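Sca-family protein (Rickettsia rickettsii, PDB 4LQ8) probably acts in cell adhesion, this chain being the N-terminal head of a rickettsial surface cell antigen whose molecular function is not established. Local coordinates at residues 80-85 against 131-137; 145-149 against 277-281; 204-208 against 334-340; 226-230 against 259-263. All blocks are in the same frame, centred on the assembly; numbering follows the deposited sequence.

Contact 1 of 4, residues 80-85 against 131-137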
loop_
_atom_site.group_PDB
_atom_site.type_symbol
_atom_site.label_atom_id
_atom_site.label_comp_id
_atom_site.label_asym_id
_atom_site.label_seq_id
_atom_site.Cartn_x
_atom_site.Cartn_y
_atom_site.Cartn_z
ATOM N N ASN A 80 -11.431 -0.699 11.152
ATOM C CA ASN A 80 -11.663 0.674 11.590
ATOM C C ASN A 80 -12.633 1.375 10.648
ATOM O O ASN A 80 -13.493 2.095 11.126
ATOM C CB ASN A 80 -10.379 1.454 11.730
ATOM C CG ASN A 80 -9.574 0.969 12.886
ATOM O OD1 ASN A 80 -9.921 1.192 14.033
ATOM N ND2 ASN A 80 -8.472 0.315 12.599
ATOM N N LEU A 81 -12.526 1.117 9.332
ATOM C CA LEU A 81 -13.430 1.694 8.323
ATOM C C LEU A 81 -14.885 1.247 8.553
ATOM O O LEU A 81 -15.781 2.081 8.547
ATOM C CB LEU A 81 -12.949 1.323 6.910
ATOM C CG LEU A 81 -13.839 1.688 5.717
ATOM C CD1 LEU A 81 -14.162 3.189 5.674
ATOM C CD2 LEU A 81 -13.143 1.269 4.415
ATOM N N ILE A 82 -15.107 -0.053 8.761
ATOM C CA ILE A 82 -16.447 -0.591 9.035
ATOM C C ILE A 82 -17.042 0.024 10.308
ATOM O O ILE A 82 -18.214 0.407 10.293
ATOM C CB ILE A 82 -16.432 -2.150 9.049
ATOM C CG1 ILE A 82 -16.190 -2.716 7.608
ATOM C CG2 ILE A 82 -17.693 -2.744 9.707
ATOM C CD1 ILE A 82 -17.209 -2.350 6.574
ATOM N N GLU A 83 -16.225 0.162 11.380
ATOM C CA GLU A 83 -16.644 0.784 12.635
ATOM C C GLU A 83 -17.141 2.204 12.366
ATOM O O GLU A 83 -18.198 2.572 12.874
ATOM C CB GLU A 83 -15.496 0.815 13.652
ATOM C CG GLU A 83 -15.376 -0.481 14.429
ATOM C CD GLU A 83 -16.617 -0.836 15.221
ATOM O OE1 GLU A 83 -17.139 0.054 15.930
ATOM O OE2 GLU A 83 -17.128 -1.965 15.040
ATOM N N GLN A 84 -16.400 2.974 11.522
ATOM C CA GLN A 84 -16.777 4.335 11.154
ATOM C C GLN A 84 -18.087 4.340 10.361
ATOM O O GLN A 84 -18.943 5.169 10.649
ATOM C CB GLN A 84 -15.647 5.073 10.403
ATOM C CG GLN A 84 -15.980 6.555 10.127
ATOM C CD GLN A 84 -16.107 7.382 11.382
ATOM O OE1 GLN A 84 -15.163 7.508 12.157
ATOM N NE2 GLN A 84 -17.275 7.959 11.615
ATOM N N ILE A 85 -18.254 3.399 9.397
ATOM C CA ILE A 85 -19.487 3.290 8.610
ATOM C C ILE A 85 -20.660 3.013 9.570
ATOM O O ILE A 85 -21.687 3.687 9.474
ATOM C CB ILE A 85 -19.387 2.221 7.477
ATOM C CG1 ILE A 85 -18.316 2.618 6.424
ATOM C CG2 ILE A 85 -20.781 2.002 6.811
ATOM C CD1 ILE A 85 -17.947 1.537 5.364
ATOM N N ALA A 131 -17.177 7.726 5.128
ATOM C CA ALA A 131 -16.450 7.318 6.331
ATOM C C ALA A 131 -14.971 7.711 6.210
ATOM O O ALA A 131 -14.404 8.222 7.174
ATOM C CB ALA A 131 -16.585 5.820 6.556
ATOM N N LEU A 132 -14.377 7.528 5.014
ATOM C CA LEU A 132 -12.970 7.831 4.708
ATOM C C LEU A 132 -12.587 9.313 4.829
ATOM O O LEU A 132 -11.412 9.616 5.010
ATOM C CB LEU A 132 -12.562 7.288 3.320
ATOM C CG LEU A 132 -12.308 5.775 3.210
ATOM C CD1 LEU A 132 -12.065 5.374 1.767
ATOM C CD2 LEU A 132 -11.161 5.306 4.119
ATOM N N GLU A 133 -13.563 10.224 4.753
ATOM C CA GLU A 133 -13.320 11.657 4.906
ATOM C C GLU A 133 -13.391 12.105 6.377
ATOM O O GLU A 133 -13.211 13.286 6.653
ATOM C CB GLU A 133 -14.255 12.488 3.988
ATOM C CG GLU A 133 -15.714 12.467 4.412
ATOM C CD GLU A 133 -16.743 13.003 3.433
ATOM O OE1 GLU A 133 -16.509 12.922 2.204
ATOM O OE2 GLU A 133 -17.817 13.448 3.902
ATOM N N LYS A 134 -13.641 11.176 7.325
ATOM C CA LYS A 134 -13.701 11.541 8.738
ATOM C C LYS A 134 -12.279 11.603 9.312
ATOM O O LYS A 134 -11.555 10.597 9.254
ATOM C CB LYS A 134 -14.598 10.595 9.575
ATOM C CG LYS A 134 -16.039 10.418 9.075
ATOM C CD LYS A 134 -16.950 11.585 9.448
ATOM C CE LYS A 134 -18.428 11.318 9.213
ATOM N NZ LYS A 134 -18.700 10.650 7.903
ATOM N N PRO A 135 -11.864 12.787 9.843
ATOM C CA PRO A 135 -10.525 12.890 10.468
ATOM C C PRO A 135 -10.331 11.918 11.638
ATOM O O PRO A 135 -9.214 11.441 11.826
ATOM C CB PRO A 135 -10.443 14.353 10.943
ATOM C CG PRO A 135 -11.570 15.066 10.257
ATOM C CD PRO A 135 -12.632 14.046 9.992
ATOM N N GLU A 136 -11.402 11.599 12.397
ATOM C CA GLU A 136 -11.300 10.639 13.516
ATOM C C GLU A 136 -10.905 9.238 13.024
ATOM O O GLU A 136 -10.092 8.589 13.677
ATOM C CB GLU A 136 -12.542 10.610 14.440
ATOM C CG GLU A 136 -13.870 10.332 13.746
ATOM C CD GLU A 136 -14.663 11.547 13.293
ATOM O OE1 GLU A 136 -14.084 12.447 12.635
ATOM O OE2 GLU A 136 -15.886 11.578 13.571
ATOM N N LEU A 137 -11.425 8.809 11.841
ATOM C CA LEU A 137 -11.031 7.543 11.243
ATOM C C LEU A 137 -9.583 7.645 10.766
ATOM O O LEU A 137 -8.796 6.763 11.086
ATOM C CB LEU A 137 -11.960 7.130 10.074
ATOM C CG LEU A 137 -11.521 5.905 9.255
ATOM C CD1 LEU A 137 -11.295 4.677 10.150
ATOM C CD2 LEU A 137 -12.501 5.606 8.147
#
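Leu81 and Gln84 of helix 64-90 carry most of this contact, one greasy and one polar, against the turn where helix 125-132 gives way to helix 135-155. Leu81 holds CG anti to its N (chi1 173°), which brings CD1 against three partners: CB of Ala131 at 3.7 Å from Leu81 CD1, CD2 of Leu137 at 3.8 Å from the same methyl, and the branch end of Leu132. Ala131 CB touches both Leu81 and Ile85, whose CG1 lies 3.6 Å from it. Leu137 splits its two methyls, CD2 going to Leu81 and CD1 lying against the backbone and CB of Asn80.

Helix 64-90 packs here on a helix junction in the helical part of the head, with Phe119 of helix 116-120 against Leu81 as well. Lys134 is the N-cap residue of helix 135-155. Gln84 lays its bent chain (chi2 65°) over Ala131 CB and puts its amide beside Lys134, NE2 standing 3.7 Å from Lys134 CG. Its OE1 lies 3.5 Å from Glu136 CG, with amide and carboxylate planes 89° apart. No hydrogen bond crosses here: Gln84 NE2 turns instead to Asp88, which also forms a salt bridge with Lys134 NZ, itself hydrogen-bonded to Lys130 O.

Contact 2 of 4, residues 145-149 against 277-281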
loop_
_atom_site.group_PDB
_atom_site.type_symbol
_atom_site.label_atom_id
_atom_site.label_comp_id
_atom_site.label_asym_id
_atom_site.label_seq_id
_atom_site.Cartn_x
_atom_site.Cartn_y
_atom_site.Cartn_z
ATOM N N GLU A 145 -1.213 2.057 11.082
ATOM C CA GLU A 145 -0.297 1.904 9.947
ATOM C C GLU A 145 1.161 2.000 10.387
ATOM O O GLU A 145 1.950 1.129 10.020
ATOM C CB GLU A 145 -0.597 2.922 8.835
ATOM C CG GLU A 145 -1.775 2.507 7.971
ATOM C CD GLU A 145 -2.547 3.658 7.354
ATOM O OE1 GLU A 145 -2.121 4.824 7.507
ATOM O OE2 GLU A 145 -3.577 3.392 6.699
ATOM N N ILE A 146 1.507 3.038 11.177
ATOM C CA ILE A 146 2.858 3.261 11.690
ATOM C C ILE A 146 3.284 2.073 12.578
ATOM O O ILE A 146 4.358 1.508 12.364
ATOM C CB ILE A 146 2.958 4.643 12.412
ATOM C CG1 ILE A 146 2.868 5.813 11.383
ATOM C CG2 ILE A 146 4.239 4.745 13.297
ATOM C CD1 ILE A 146 2.470 7.167 11.985
ATOM N N ALA A 147 2.416 1.676 13.527
ATOM C CA ALA A 147 2.672 0.554 14.435
ATOM C C ALA A 147 2.701 -0.771 13.668
ATOM O O ALA A 147 3.550 -1.604 13.949
ATOM C CB ALA A 147 1.615 0.512 15.534
ATOM N N GLY A 148 1.803 -0.922 12.697
ATOM C CA GLY A 148 1.683 -2.108 11.863
ATOM C C GLY A 148 2.934 -2.379 11.058
ATOM O O GLY A 148 3.464 -3.496 11.115
ATOM N N TYR A 149 3.433 -1.349 10.324
ATOM C CA TYR A 149 4.650 -1.488 9.520
ATOM C C TYR A 149 5.865 -1.766 10.399
ATOM O O TYR A 149 6.673 -2.618 10.043
ATOM C CB TYR A 149 4.858 -0.294 8.561
ATOM C CG TYR A 149 3.878 -0.294 7.403
ATOM C CD1 TYR A 149 3.809 -1.370 6.525
ATOM C CD2 TYR A 149 3.029 0.791 7.174
ATOM C CE1 TYR A 149 2.888 -1.395 5.484
ATOM C CE2 TYR A 149 2.115 0.786 6.113
ATOM C CZ TYR A 149 2.043 -0.313 5.277
ATOM O OH TYR A 149 1.159 -0.349 4.220
ATOM N N SER A 277 -0.080 -3.456 -0.042
ATOM C CA SER A 277 -0.638 -2.642 1.039
ATOM C C SER A 277 -0.079 -1.249 0.951
ATOM O O SER A 277 0.983 -1.034 0.364
ATOM C CB SER A 277 -0.361 -3.251 2.418
ATOM O OG SER A 277 0.882 -2.847 2.969
ATOM N N SER A 278 -0.762 -0.318 1.605
ATOM C CA SER A 278 -0.324 1.061 1.724
ATOM C C SER A 278 -1.139 1.734 2.806
ATOM O O SER A 278 -2.211 1.224 3.155
ATOM C CB SER A 278 -0.509 1.789 0.392
ATOM O OG SER A 278 -1.847 2.207 0.191
ATOM N N PRO A 279 -0.717 2.928 3.290
ATOM C CA PRO A 279 -1.626 3.727 4.131
ATOM C C PRO A 279 -2.905 4.040 3.330
ATOM O O PRO A 279 -2.842 4.157 2.094
ATOM C CB PRO A 279 -0.844 5.032 4.377
ATOM C CG PRO A 279 0.527 4.730 4.011
ATOM C CD PRO A 279 0.503 3.689 2.964
ATOM N N LYS A 280 -4.051 4.161 4.022
ATOM C CA LYS A 280 -5.348 4.411 3.394
ATOM C C LYS A 280 -6.076 5.615 4.028
ATOM O O LYS A 280 -5.891 5.849 5.215
ATOM C CB LYS A 280 -6.267 3.142 3.456
ATOM C CG LYS A 280 -5.798 1.951 2.602
ATOM C CD LYS A 280 -5.701 2.279 1.097
ATOM C CE LYS A 280 -5.486 1.071 0.215
ATOM N NZ LYS A 280 -4.073 0.617 0.209
ATOM N N PRO A 281 -6.945 6.349 3.291
ATOM C CA PRO A 281 -7.228 6.209 1.846
ATOM C C PRO A 281 -6.000 6.670 1.030
ATOM O O PRO A 281 -5.268 7.566 1.449
ATOM C CB PRO A 281 -8.451 7.130 1.646
ATOM C CG PRO A 281 -8.254 8.208 2.660
ATOM C CD PRO A 281 -7.670 7.504 3.868
HETATM O O HOH W 1 -3.869 6.699 6.682
#
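The Tyr149 ring meets the end of strand 271-277 at its hydroxyl edge: Ser277 OG lies in the ring plane, 2.8 Å from Tyr149 OH, and the two hydroxyls share a hydrogen bond. Ser278 CA is near that plane too, 3.2 Å from Tyr149 OH. The other flat group, the Glu145 carboxylate, has Pro279 over one face, its CA 3.2 Å from Glu145 OE2. From the same side Lys280 N donates to Glu145 OE2 over 2.8 Å, at an N-H...O angle of 159°, standing 42° out of the carboxylate plane.

Both anchors come from helix 135-155, one turn apart; Tyr149 holds the strand end and Glu145 the loop that leads on to strand 282-285, so the helix is fastened to the mixed sheet. Beyond CG the Glu145 chain is extended (chi2 151°), and this carries the carboxylate out to the Lys280 backbone. A water bridges the other oxygen, donating to Glu145 OE1 over 2.7 Å and to Lys280 O. His297 NE2 also bonds OE1, and Gln77 NE2 bonds OE2, so each carboxylate oxygen has more than one polar partner; such a setting would favour the ionised form. Ser277 OG is tied in addition to Thr260 OG1. Within the loop, Lys280 NZ donates to Ser278 OG, 2.7 Å away, and Ser278 OG in turn donates a hydrogen bond to Pro279 O.

Contact 3 of 4, residues 204-208 against 334-340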
loop_
_atom_site.group_PDB
_atom_site.type_symbol
_atom_site.label_atom_id
_atom_site.label_comp_id
_atom_site.label_asym_id
_atom_site.label_seq_id
_atom_site.Cartn_x
_atom_site.Cartn_y
_atom_site.Cartn_z
ATOM N N LYS A 204 9.501 17.799 -12.752
ATOM C CA LYS A 204 8.077 17.993 -12.984
ATOM C C LYS A 204 7.396 18.453 -11.671
ATOM O O LYS A 204 6.630 17.692 -11.061
ATOM C CB LYS A 204 7.440 16.722 -13.593
ATOM C CG LYS A 204 6.086 16.990 -14.205
ATOM C CD LYS A 204 5.479 15.780 -14.900
ATOM C CE LYS A 204 4.015 16.079 -15.137
ATOM N NZ LYS A 204 3.394 15.097 -16.054
ATOM N N PRO A 205 7.680 19.684 -11.180
ATOM C CA PRO A 205 7.028 20.111 -9.916
ATOM C C PRO A 205 5.511 20.254 -10.107
ATOM O O PRO A 205 5.011 20.549 -11.212
ATOM C CB PRO A 205 7.669 21.476 -9.626
ATOM C CG PRO A 205 8.124 21.984 -10.974
ATOM C CD PRO A 205 8.535 20.756 -11.738
ATOM N N PHE A 206 4.781 20.020 -9.022
ATOM C CA PHE A 206 3.339 20.198 -8.992
ATOM C C PHE A 206 2.921 20.515 -7.568
ATOM O O PHE A 206 3.647 20.190 -6.624
ATOM C CB PHE A 206 2.598 18.960 -9.551
ATOM C CG PHE A 206 2.760 17.690 -8.760
ATOM C CD1 PHE A 206 1.874 17.374 -7.734
ATOM C CD2 PHE A 206 3.807 16.811 -9.029
ATOM C CE1 PHE A 206 2.040 16.220 -6.985
ATOM C CE2 PHE A 206 3.965 15.644 -8.283
ATOM C CZ PHE A 206 3.054 15.339 -7.292
ATOM N N THR A 207 1.759 21.132 -7.419
ATOM C CA THR A 207 1.174 21.460 -6.126
ATOM C C THR A 207 -0.103 20.646 -5.908
ATOM O O THR A 207 -0.924 20.489 -6.813
ATOM C CB THR A 207 0.902 22.976 -6.019
ATOM O OG1 THR A 207 2.150 23.664 -6.057
ATOM C CG2 THR A 207 0.152 23.355 -4.738
ATOM N N LEU A 208 -0.264 20.142 -4.693
ATOM C CA LEU A 208 -1.459 19.435 -4.278
ATOM C C LEU A 208 -2.022 20.135 -3.039
ATOM O O LEU A 208 -1.421 21.089 -2.534
ATOM C CB LEU A 208 -1.210 17.917 -4.076
ATOM C CG LEU A 208 -0.043 17.469 -3.217
ATOM C CD1 LEU A 208 -0.361 17.664 -1.723
ATOM C CD2 LEU A 208 0.288 16.000 -3.482
ATOM N N ILE A 334 -4.659 18.545 -8.983
ATOM C CA ILE A 334 -3.318 19.104 -8.799
ATOM C C ILE A 334 -3.086 20.246 -9.778
ATOM O O ILE A 334 -3.820 20.369 -10.755
ATOM C CB ILE A 334 -2.167 18.065 -8.856
ATOM C CG1 ILE A 334 -2.039 17.405 -10.254
ATOM C CG2 ILE A 334 -2.243 17.022 -7.724
ATOM C CD1 ILE A 334 -0.561 16.812 -10.495
ATOM N N ILE A 335 -2.048 21.057 -9.518
ATOM C CA ILE A 335 -1.587 22.131 -10.390
ATOM C C ILE A 335 -0.192 21.712 -10.837
ATOM O O ILE A 335 0.685 21.535 -9.997
ATOM C CB ILE A 335 -1.559 23.495 -9.679
ATOM C CG1 ILE A 335 -2.892 23.760 -8.917
ATOM C CG2 ILE A 335 -1.223 24.609 -10.681
ATOM C CD1 ILE A 335 -2.880 24.970 -7.894
ATOM N N ILE A 336 0.000 21.504 -12.127
ATOM C CA ILE A 336 1.297 21.086 -12.640
ATOM C C ILE A 336 2.071 22.321 -13.074
ATOM O O ILE A 336 1.559 23.104 -13.879
ATOM C CB ILE A 336 1.157 20.013 -13.771
ATOM C CG1 ILE A 336 0.419 18.756 -13.228
ATOM C CG2 ILE A 336 2.546 19.619 -14.308
ATOM C CD1 ILE A 336 -0.429 18.038 -14.237
ATOM N N GLY A 337 3.296 22.471 -12.560
ATOM C CA GLY A 337 4.143 23.611 -12.905
ATOM C C GLY A 337 4.727 24.282 -11.679
ATOM O O GLY A 337 4.694 23.723 -10.596
ATOM N N GLN A 338 5.224 25.492 -11.799
ATOM C CA GLN A 338 5.796 26.084 -10.594
ATOM C C GLN A 338 4.803 26.889 -9.749
ATOM O O GLN A 338 5.123 27.239 -8.616
ATOM C CB GLN A 338 7.032 26.893 -10.943
ATOM C CG GLN A 338 8.274 26.132 -10.501
ATOM C CD GLN A 338 9.341 26.077 -11.550
ATOM O OE1 GLN A 338 9.334 26.833 -12.524
ATOM N NE2 GLN A 338 10.311 25.204 -11.333
ATOM N N GLY A 339 3.594 27.070 -10.259
ATOM C CA GLY A 339 2.525 27.838 -9.622
ATOM C C GLY A 339 1.798 27.233 -8.444
ATOM O O GLY A 339 1.555 26.022 -8.402
ATOM N N GLN A 340 1.403 28.123 -7.496
ATOM C CA GLN A 340 0.686 27.852 -6.236
ATOM C C GLN A 340 1.314 26.728 -5.401
ATOM O O GLN A 340 1.846 26.979 -4.318
ATOM C CB GLN A 340 -0.808 27.596 -6.478
ATOM C CG GLN A 340 -1.655 28.858 -6.525
ATOM C CD GLN A 340 -3.142 28.561 -6.551
ATOM O OE1 GLN A 340 -3.741 28.294 -7.603
ATOM N NE2 GLN A 340 -3.783 28.639 -5.392
HETATM O O HOH W 2 4.137 23.625 -7.925
#
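Residues 206-207 and 335-336 pair as antiparallel strands, Thr207 with Ile335 as the hydrogen-bonded pair and Phe206 with Ile336 as the non-hydrogen-bonded one. Thr207 N reaches Ile335 O at 2.8 Å, and Ile335 N returns the bond to Thr207 O at 3.0 Å. One step on, Gly337 N donates to Pro205 O at 2.9 Å, and the chain then curls back toward Thr207; the backbone angles of Gly337 suit a residue without a side chain.

Phe206 and Ile336 point to one face of the sheet, Thr207 and Ile335 to the other. On the first face, CG of Phe206 sits between its backbone N and carbonyl carbon (chi1 65°), a rotamer that brings the ring beside Ile334, whose CD1 comes obliquely to it, 3.7 Å from Phe206 CD1. The second branch of Ile334 goes the other way along the strand, CG2 lying 3.9 Å from Leu208 CB. At the outer end of this face, the extended Lys204 chain lays its CE 3.9 Å from Ile336 CG2. Across the sheet, Thr207 turns OG1 toward the end of this chain, residues 337-340. A water 2.7 Å from Thr207 OG1 donates to Gly337 O, linking the strand to that end.

On the face of Phe206 and Ile336, Phe206 also touches Ala285 of strand 282-285 and Ile292 of strand 292-297, both of the mixed sheet. Strand 335-336 thus adds a short edge strand to the six-stranded antiparallel sheet, beside strand 206-209, which in turn pairs with strand 215-224.

Contact 4 of 4, residues 226-230 against 259-263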
loop_
_atom_site.group_PDB
_atom_site.type_symbol
_atom_site.label_atom_id
_atom_site.label_comp_id
_atom_site.label_asym_id
_atom_site.label_seq_id
_atom_site.Cartn_x
_atom_site.Cartn_y
_atom_site.Cartn_z
ATOM N N PHE A 226 7.126 -1.903 -10.483
ATOM C CA PHE A 226 6.857 -3.209 -9.862
ATOM C C PHE A 226 6.398 -4.244 -10.889
ATOM O O PHE A 226 5.519 -3.927 -11.691
ATOM C CB PHE A 226 5.825 -3.091 -8.733
ATOM C CG PHE A 226 6.219 -2.198 -7.583
ATOM C CD1 PHE A 226 7.000 -2.689 -6.531
ATOM C CD2 PHE A 226 5.786 -0.876 -7.529
ATOM C CE1 PHE A 226 7.360 -1.859 -5.462
ATOM C CE2 PHE A 226 6.156 -0.048 -6.471
ATOM C CZ PHE A 226 6.923 -0.549 -5.434
ATOM N N PRO A 227 6.996 -5.462 -10.918
ATOM C CA PRO A 227 6.545 -6.457 -11.905
ATOM C C PRO A 227 5.151 -6.988 -11.558
ATOM O O PRO A 227 4.766 -6.993 -10.389
ATOM C CB PRO A 227 7.634 -7.546 -11.844
ATOM C CG PRO A 227 8.198 -7.438 -10.478
ATOM C CD PRO A 227 8.052 -6.009 -10.035
ATOM N N ILE A 228 4.365 -7.323 -12.584
ATOM C CA ILE A 228 3.010 -7.874 -12.417
ATOM C C ILE A 228 3.147 -9.375 -12.481
ATOM O O ILE A 228 2.795 -10.060 -11.526
ATOM C CB ILE A 228 1.996 -7.317 -13.473
ATOM C CG1 ILE A 228 1.966 -5.764 -13.487
ATOM C CG2 ILE A 228 0.592 -7.907 -13.293
ATOM C CD1 ILE A 228 1.669 -5.092 -12.128
ATOM N N LYS A 229 3.726 -9.872 -13.570
ATOM C CA LYS A 229 3.980 -11.286 -13.800
ATOM C C LYS A 229 5.479 -11.501 -13.997
ATOM O O LYS A 229 6.129 -10.764 -14.736
ATOM C CB LYS A 229 3.150 -11.810 -14.982
ATOM C CG LYS A 229 1.673 -11.946 -14.592
ATOM C CD LYS A 229 0.835 -12.643 -15.642
ATOM C CE LYS A 229 -0.626 -12.670 -15.257
ATOM N NZ LYS A 229 -1.263 -11.338 -15.447
ATOM N N LEU A 230 6.040 -12.457 -13.267
ATOM C CA LEU A 230 7.472 -12.721 -13.334
ATOM C C LEU A 230 7.718 -14.027 -14.067
ATOM O O LEU A 230 6.925 -14.967 -13.939
ATOM C CB LEU A 230 8.092 -12.709 -11.926
ATOM C CG LEU A 230 8.075 -11.335 -11.218
ATOM C CD1 LEU A 230 6.743 -11.118 -10.463
ATOM C CD2 LEU A 230 9.218 -11.205 -10.262
ATOM N N PHE A 259 4.710 1.434 0.908
ATOM C CA PHE A 259 3.952 0.741 -0.103
ATOM C C PHE A 259 4.597 -0.647 -0.104
ATOM O O PHE A 259 5.818 -0.740 -0.235
ATOM C CB PHE A 259 4.043 1.395 -1.487
ATOM C CG PHE A 259 3.263 0.588 -2.504
ATOM C CD1 PHE A 259 1.871 0.632 -2.534
ATOM C CD2 PHE A 259 3.920 -0.246 -3.410
ATOM C CE1 PHE A 259 1.150 -0.154 -3.443
ATOM C CE2 PHE A 259 3.194 -1.019 -4.329
ATOM C CZ PHE A 259 1.817 -0.970 -4.333
ATOM N N THR A 260 3.812 -1.710 0.132
ATOM C CA THR A 260 4.374 -3.055 0.161
ATOM C C THR A 260 3.796 -3.889 -0.962
ATOM O O THR A 260 2.690 -3.617 -1.401
ATOM C CB THR A 260 4.258 -3.726 1.563
ATOM O OG1 THR A 260 2.916 -4.154 1.777
ATOM C CG2 THR A 260 4.749 -2.813 2.730
ATOM N N ALA A 261 4.560 -4.896 -1.431
ATOM C CA ALA A 261 4.162 -5.803 -2.494
ATOM C C ALA A 261 4.655 -7.200 -2.120
ATOM O O ALA A 261 5.803 -7.371 -1.688
ATOM C CB ALA A 261 4.738 -5.337 -3.837
ATOM N N HIS A 262 3.749 -8.182 -2.220
ATOM C CA HIS A 262 3.945 -9.555 -1.756
ATOM C C HIS A 262 3.792 -10.565 -2.853
ATOM O O HIS A 262 2.713 -10.743 -3.400
ATOM C CB HIS A 262 2.984 -9.802 -0.570
ATOM C CG HIS A 262 3.106 -8.707 0.437
ATOM N ND1 HIS A 262 4.184 -8.651 1.316
ATOM C CD2 HIS A 262 2.364 -7.580 0.580
ATOM C CE1 HIS A 262 4.037 -7.525 1.994
ATOM N NE2 HIS A 262 2.951 -6.851 1.585
ATOM N N TYR A 263 4.905 -11.186 -3.221
ATOM C CA TYR A 263 4.985 -12.159 -4.304
ATOM C C TYR A 263 5.343 -13.504 -3.711
ATOM O O TYR A 263 6.377 -13.635 -3.062
ATOM C CB TYR A 263 6.067 -11.756 -5.334
ATOM C CG TYR A 263 5.889 -10.391 -5.967
ATOM C CD1 TYR A 263 6.295 -9.231 -5.306
ATOM C CD2 TYR A 263 5.388 -10.261 -7.263
ATOM C CE1 TYR A 263 6.215 -7.981 -5.923
ATOM C CE2 TYR A 263 5.292 -9.020 -7.881
ATOM C CZ TYR A 263 5.697 -7.880 -7.206
ATOM O OH TYR A 263 5.581 -6.659 -7.813
#
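Phe226 and Tyr263 both place CG anti to the carbonyl carbon (chi1 -61° in Phe226), while Phe259 sets its CG anti to the backbone N (chi1 178°); these choices bring the three rings together between the loop 226-230 and the strand. Phe226 and Phe259 lie alongside one another pointing opposite ways, with CZ of Phe226 3.6 Å from CD2 of Phe259. Their centroids are 5.2 Å apart and the planes make 56°, so the pair is oblique. Phe259 CE2 lies over one face of the Phe226 ring, toward its rim, and the CB of Ala261 rounds off the patch at 4.4 Å from Phe226 CD1.

Further along, Tyr263 does the polar work. Its hydroxyl donates to Pro227 O over 2.7 Å, on a lone pair and in the carbonyl plane, while Pro227 O itself lies in the plane of the tyrosine ring. The proline ring sits close by, its CD 3.4 Å from Tyr263 OH. Leu230 lies across the tyrosine and rests CD1 3.6 Å from Tyr263 CD2.

Met314 of helix 308-320 and Leu239 and Met241 of strand 236-245 also touch Phe226. The Tyr263 hydroxyl is one of the loop's polar ties, with Lys310 bonding Phe226 O. The result is a hydrophobic core with three aromatic rings: alternate residues of strand 258-265 face the loop that joins strand 215-224 to strand 236-245.

How the contacts relate
Contacts 1 and 2 both draw on helix 135-155; their centres lie 15 Å apart, and Leu132 packs on Pro281 between them. Contact 2 runs on into contact 4, 17 Å away between centres, where strand 258-265 pairs with strand 271-277 and Ser278 packs on Phe259. Contacts 1 and 4 fall on opposite sides of the chain's centre, so this series crosses from the helices into the mixed sheet. Contact 3 stands apart, about 27 to 30 Å from the others between centres, at the edge of the antiparallel sheet. Along the chain contact 1 closes first, contacts 2 and 3 interleave, and contact 4 is nested inside both, knitting sequence-distant pieces into one head.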